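PDB 4TKX: Lys-gingipain catalytic subunit, which cleaves proteins after lysine as a secreted cysteine protease of Porphyromonas gingivalis, with haemoglobin, collagen and immunoglobulins among its substrates. Local coordinates for residues T251-Y256 / G278-S283; P225-S230 / P259-V264. One frame throughout, in Å; residues are numbered along the deposited sequence.

Contact 1 of 2, residues T251-Y256 / G278-S283; sequences TAQFDY and GSSPNS. With PB (lead (II) ion), chain T; TCK (N-[(1S)-5-amino-1-(chloroacetyl)pentyl]-4-methylbenzenesulfonamide), chain U.
Ala252 and Gln253 pack against Ser279 and Ser280 where two neighbouring parallel strands of the caspase-like fold of this C25 peptidase domain run out: strand 242-247, which leads to the nucleophile Cys249, and strand 273-279. The tight part is built on backbone oxygens. Ala252 N donates to Ser279 O at 3.0 Å, and it does so from 53° above the carbonyl plane. Next to this bond the methyl of Ala252 rests on the backbone of Gly278, with Ala252 CB 3.5 Å from Gly278 C. Water 1 bridges the segments, accepting from both Thr251 OG1 and Ser279 N; the Thr251 hydroxyl is also bonded to Tyr276 OH.

Gln253 is the centre of an inverse gamma turn. Its CG stands anti to the backbone N (chi1 -164°) and the chain runs on extended, which carries the amide alongside Ser280. The Ser280 hydroxyl itself is bonded to Val100 O.

Beyond this core the segments diverge and no longer touch. Solvent reaches Asp255 and, in part, Asn282, while Phe254 and Ser283 stay buried. The carbonyl of Phe254 binds lead with O 2.6 Å from the ion, at a site known to take calcium. At the other end Ser283 O accepts from the sulfonamide N of the inhibitor at 3.0 Å, and Asn282 brings ND2 to 3.5 Å from ring carbon C5 of the inhibitor. Between these ends, Gln253 NE2 donates almost straight to Ser280 O, which lies 2.9 Å away in the plane of the Gln253 side-chain amide.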
# COMPACT_ATOMS: atom_id res chain seq x y z
N THR A 251 -7.87 -7.57 12.80
CA THR A 251 -8.26 -6.18 12.63
C THR A 251 -8.63 -5.85 11.18
O THR A 251 -9.24 -4.81 10.93
CB THR A 251 -7.16 -5.20 13.04
OG1 THR A 251 -5.99 -5.40 12.25
CG2 THR A 251 -6.86 -5.32 14.54
N ALA A 252 -8.25 -6.71 10.23
CA ALA A 252 -8.66 -6.53 8.84
C ALA A 252 -9.72 -7.54 8.38
O ALA A 252 -9.84 -7.83 7.20
CB ALA A 252 -7.45 -6.56 7.90
N GLN A 253 -10.48 -8.07 9.33
CA GLN A 253 -11.53 -9.04 9.00
C GLN A 253 -12.74 -8.28 8.48
O GLN A 253 -13.67 -7.98 9.22
CB GLN A 253 -11.90 -9.90 10.22
CG GLN A 253 -12.68 -11.14 9.84
CD GLN A 253 -12.94 -12.05 11.02
OE1 GLN A 253 -14.08 -12.24 11.44
NE2 GLN A 253 -11.87 -12.63 11.55
N PHE A 254 -12.71 -7.99 7.17
CA PHE A 254 -13.60 -6.98 6.60
C PHE A 254 -14.99 -7.46 6.22
O PHE A 254 -15.75 -6.70 5.61
CB PHE A 254 -12.93 -6.27 5.41
CG PHE A 254 -12.46 -7.19 4.34
CD1 PHE A 254 -13.33 -7.62 3.35
CD2 PHE A 254 -11.15 -7.63 4.29
CE1 PHE A 254 -12.90 -8.48 2.35
CE2 PHE A 254 -10.72 -8.49 3.30
CZ PHE A 254 -11.59 -8.90 2.33
N ASP A 255 -15.35 -8.69 6.62
CA ASP A 255 -16.73 -9.14 6.52
C ASP A 255 -17.38 -9.30 7.89
O ASP A 255 -18.45 -9.90 7.99
CB ASP A 255 -16.86 -10.45 5.72
CG ASP A 255 -16.34 -11.66 6.48
OD1 ASP A 255 -15.53 -11.50 7.43
OD2 ASP A 255 -16.74 -12.79 6.14
N TYR A 256 -16.78 -8.72 8.92
CA TYR A 256 -17.35 -8.74 10.26
C TYR A 256 -18.65 -7.93 10.28
O TYR A 256 -18.88 -7.06 9.44
CB TYR A 256 -16.32 -8.19 11.25
CG TYR A 256 -16.71 -8.28 12.70
CD1 TYR A 256 -16.96 -9.51 13.30
CD2 TYR A 256 -16.81 -7.14 13.49
CE1 TYR A 256 -17.30 -9.60 14.63
CE2 TYR A 256 -17.16 -7.22 14.82
CZ TYR A 256 -17.41 -8.45 15.39
OH TYR A 256 -17.74 -8.54 16.72
N GLY A 278 -3.25 -5.22 7.66
CA GLY A 278 -3.57 -6.06 8.79
C GLY A 278 -4.05 -7.43 8.33
O GLY A 278 -4.11 -7.73 7.14
N SER A 279 -4.40 -8.25 9.31
CA SER A 279 -4.78 -9.63 9.07
C SER A 279 -6.27 -9.84 9.24
O SER A 279 -6.88 -9.34 10.18
CB SER A 279 -4.05 -10.53 10.08
OG SER A 279 -4.34 -11.89 9.81
N SER A 280 -6.86 -10.60 8.32
CA SER A 280 -8.25 -10.99 8.44
C SER A 280 -8.48 -12.09 9.51
O SER A 280 -9.33 -11.93 10.36
CB SER A 280 -8.78 -11.42 7.07
OG SER A 280 -10.07 -12.03 7.22
N PRO A 281 -7.70 -13.19 9.47
CA PRO A 281 -7.78 -14.18 10.56
C PRO A 281 -6.80 -13.86 11.67
O PRO A 281 -6.17 -12.78 11.69
CB PRO A 281 -7.35 -15.46 9.86
CG PRO A 281 -6.27 -14.99 8.91
CD PRO A 281 -6.80 -13.64 8.40
N ASN A 282 -6.63 -14.80 12.60
CA ASN A 282 -5.61 -14.68 13.62
C ASN A 282 -4.22 -14.57 13.00
O ASN A 282 -3.95 -15.16 11.97
CB ASN A 282 -5.64 -15.90 14.53
CG ASN A 282 -6.90 -16.01 15.33
OD1 ASN A 282 -7.58 -15.01 15.57
ND2 ASN A 282 -7.22 -17.21 15.77
N SER A 283 -3.35 -13.81 13.65
CA SER A 283 -1.92 -13.86 13.35
C SER A 283 -1.21 -14.47 14.56
O SER A 283 -1.81 -14.68 15.63
CB SER A 283 -1.35 -12.47 13.00
OG SER A 283 -1.16 -11.68 14.16
PB PB T . -16.99 -4.53 6.17
S TCK U . -2.28 -15.18 19.48
O1S TCK U . -1.03 -15.79 19.10
O2S TCK U . -2.10 -14.63 20.82
C1 TCK U . -3.61 -16.37 19.49
C2 TCK U . -4.25 -16.63 20.69
C3 TCK U . -5.30 -17.57 20.72
C4 TCK U . -5.67 -18.22 19.56
C5 TCK U . -5.00 -17.95 18.34
C6 TCK U . -3.97 -17.03 18.31
C7 TCK U . -6.78 -19.22 19.61
N TCK U . -2.63 -13.99 18.39
CA TCK U . -2.58 -12.56 18.71
C TCK U . -3.94 -11.97 18.45
O TCK U . -4.08 -10.78 18.24
CB TCK U . -1.51 -11.85 17.83
CG TCK U . -0.11 -12.32 18.15
CD TCK U . 0.96 -11.77 17.14
CE TCK U . 1.38 -10.35 17.42
NZ TCK U . 2.31 -9.92 16.40
CM TCK U . -5.13 -12.93 18.38
O HOH W 1 -4.15 -7.25 11.93
O HOH W 2 -18.59 -3.23 7.53

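Contact 2 of 2, residues P225-S230 / P259-V264. With PB (lead (II) ion), chain T.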
# COMPACT_ATOMS: atom_id res chain seq x y z
N PRO A 225 -1.71 -1.43 24.23
CA PRO A 225 -2.57 -0.30 24.58
C PRO A 225 -3.80 -0.21 23.69
O PRO A 225 -3.73 -0.40 22.47
CB PRO A 225 -1.66 0.92 24.41
CG PRO A 225 -0.56 0.47 23.52
CD PRO A 225 -0.35 -0.98 23.88
N LEU A 226 -4.92 0.06 24.31
CA LEU A 226 -6.21 -0.00 23.65
C LEU A 226 -6.46 1.15 22.69
O LEU A 226 -6.35 2.32 23.06
CB LEU A 226 -7.31 -0.03 24.70
CG LEU A 226 -8.74 -0.18 24.20
CD1 LEU A 226 -8.91 -1.50 23.48
CD2 LEU A 226 -9.72 -0.07 25.36
N LEU A 227 -6.81 0.81 21.46
CA LEU A 227 -7.26 1.77 20.47
C LEU A 227 -8.44 1.13 19.74
O LEU A 227 -8.26 0.22 18.93
CB LEU A 227 -6.15 2.11 19.48
CG LEU A 227 -6.48 3.18 18.44
CD1 LEU A 227 -6.70 4.53 19.09
CD2 LEU A 227 -5.36 3.28 17.40
N THR A 228 -9.64 1.59 20.05
CA THR A 228 -10.84 1.04 19.47
C THR A 228 -11.33 1.86 18.28
O THR A 228 -10.89 2.99 18.07
CB THR A 228 -11.99 1.08 20.48
OG1 THR A 228 -12.31 2.46 20.75
CG2 THR A 228 -11.62 0.36 21.79
N THR A 229 -12.30 1.32 17.55
CA THR A 229 -12.89 2.04 16.43
C THR A 229 -13.55 3.34 16.89
O THR A 229 -13.54 4.32 16.18
CB THR A 229 -13.87 1.19 15.63
OG1 THR A 229 -14.77 0.54 16.52
CG2 THR A 229 -13.11 0.13 14.82
N SER A 230 -14.12 3.33 18.10
CA SER A 230 -14.70 4.54 18.67
C SER A 230 -13.62 5.61 18.81
O SER A 230 -13.84 6.78 18.47
CB SER A 230 -15.35 4.23 20.01
OG SER A 230 -15.92 5.38 20.60
N PRO A 259 -18.05 -2.63 10.99
CA PRO A 259 -16.83 -2.27 10.26
C PRO A 259 -15.59 -2.62 11.08
O PRO A 259 -15.54 -2.30 12.28
CB PRO A 259 -16.97 -0.76 10.08
CG PRO A 259 -18.47 -0.55 10.05
CD PRO A 259 -18.99 -1.51 11.09
N CYS A 260 -14.61 -3.26 10.47
CA CYS A 260 -13.41 -3.65 11.21
C CYS A 260 -12.47 -2.44 11.39
O CYS A 260 -12.64 -1.38 10.79
CB CYS A 260 -12.70 -4.81 10.55
SG CYS A 260 -11.92 -4.43 8.97
N PHE A 261 -11.50 -2.62 12.28
CA PHE A 261 -10.54 -1.58 12.61
C PHE A 261 -9.90 -1.02 11.33
O PHE A 261 -9.77 0.19 11.15
CB PHE A 261 -9.49 -2.20 13.54
CG PHE A 261 -8.42 -1.24 13.98
CD1 PHE A 261 -7.30 -1.02 13.20
CD2 PHE A 261 -8.51 -0.61 15.20
CE1 PHE A 261 -6.31 -0.16 13.62
CE2 PHE A 261 -7.53 0.25 15.63
CZ PHE A 261 -6.41 0.47 14.83
N GLY A 262 -9.49 -1.91 10.44
CA GLY A 262 -8.83 -1.46 9.21
C GLY A 262 -9.72 -0.62 8.31
O GLY A 262 -9.25 0.31 7.62
N GLU A 263 -10.99 -0.98 8.27
CA GLU A 263 -11.99 -0.21 7.53
C GLU A 263 -12.22 1.15 8.19
O GLU A 263 -12.23 2.18 7.52
CB GLU A 263 -13.31 -0.99 7.44
CG GLU A 263 -13.27 -2.11 6.41
CD GLU A 263 -14.52 -2.97 6.39
OE1 GLU A 263 -14.98 -3.34 7.48
OE2 GLU A 263 -15.03 -3.30 5.29
N VAL A 264 -12.38 1.17 9.50
CA VAL A 264 -12.66 2.43 10.16
C VAL A 264 -11.46 3.37 10.03
O VAL A 264 -11.63 4.55 9.74
CB VAL A 264 -13.06 2.22 11.63
CG1 VAL A 264 -13.23 3.56 12.31
CG2 VAL A 264 -14.35 1.38 11.70
PB PB T . -16.99 -4.53 6.17
O HOH W 3 -16.71 -0.55 14.01
O HOH W 2 -18.59 -3.23 7.53
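Phe261 meets Leu227 with the edge of its ring: Leu227 CD2 lies in the ring plane, 4.0 Å from CZ of Phe261, and Leu227 O is also at the edge, 3.4 Å from Phe261 CE2. Trp222 stacks on this ring, and Tyr276 meets it with the planes inclined at about 55°. With chi1 at -179°, the Phe261 side chain leaves the helix opposite its backbone N, which sends the ring out from the first turn of helix 261-267 to Leu227, in the middle of strand 226-228.

The second flat group, the carboxylate of Glu263, faces another way and binds lead through both oxygens, OE2 at 2.5 Å and OE1 at 2.7 Å from the ion. Its OE1 also accepts from Cys260 N, at 3.0 Å and on the anti lone pair, while OE2 is bonded to Ser122 OG; these bonds should fix the rotation of the group.

Between the segments themselves no direct hydrogen bond forms. Thr229 CG2 touches Val264 CG2 at 3.6 Å, the two side chains crossing at about a right angle, and water 3 donates to Pro259 O while holding Thr229 OG1 only weakly. Cys260 occupies the N-cap, where SG takes a weak bond from Glu263 N at 3.6 Å. With the reciprocal bond to Glu263 OE1 this makes a capping box, built into a metal site that binds calcium in this enzyme.

Contact 1 is wholly buried; contact 2 is mostly so, with Thr229 and Pro259 partly exposed. Both belong to the peptidase domain, their centres 11 Å apart. They join directly: Thr251 O lies 3.0 Å from Gly262 N, a probable hydrogen bond that ties the loop after strand 242-247 to the first turn of helix 261-267. Each supplies lead ligands, a backbone carbonyl from contact 1 and a carboxylate from contact 2, with Asp85 and the shared water 2 beside them. Contact 1, at the strand ends leading to the inhibitor, is held by direct hydrogen bonds, whereas contact 2, between helix 261-267 and the strand-to-helix junction at 226-230, relies on apolar packing.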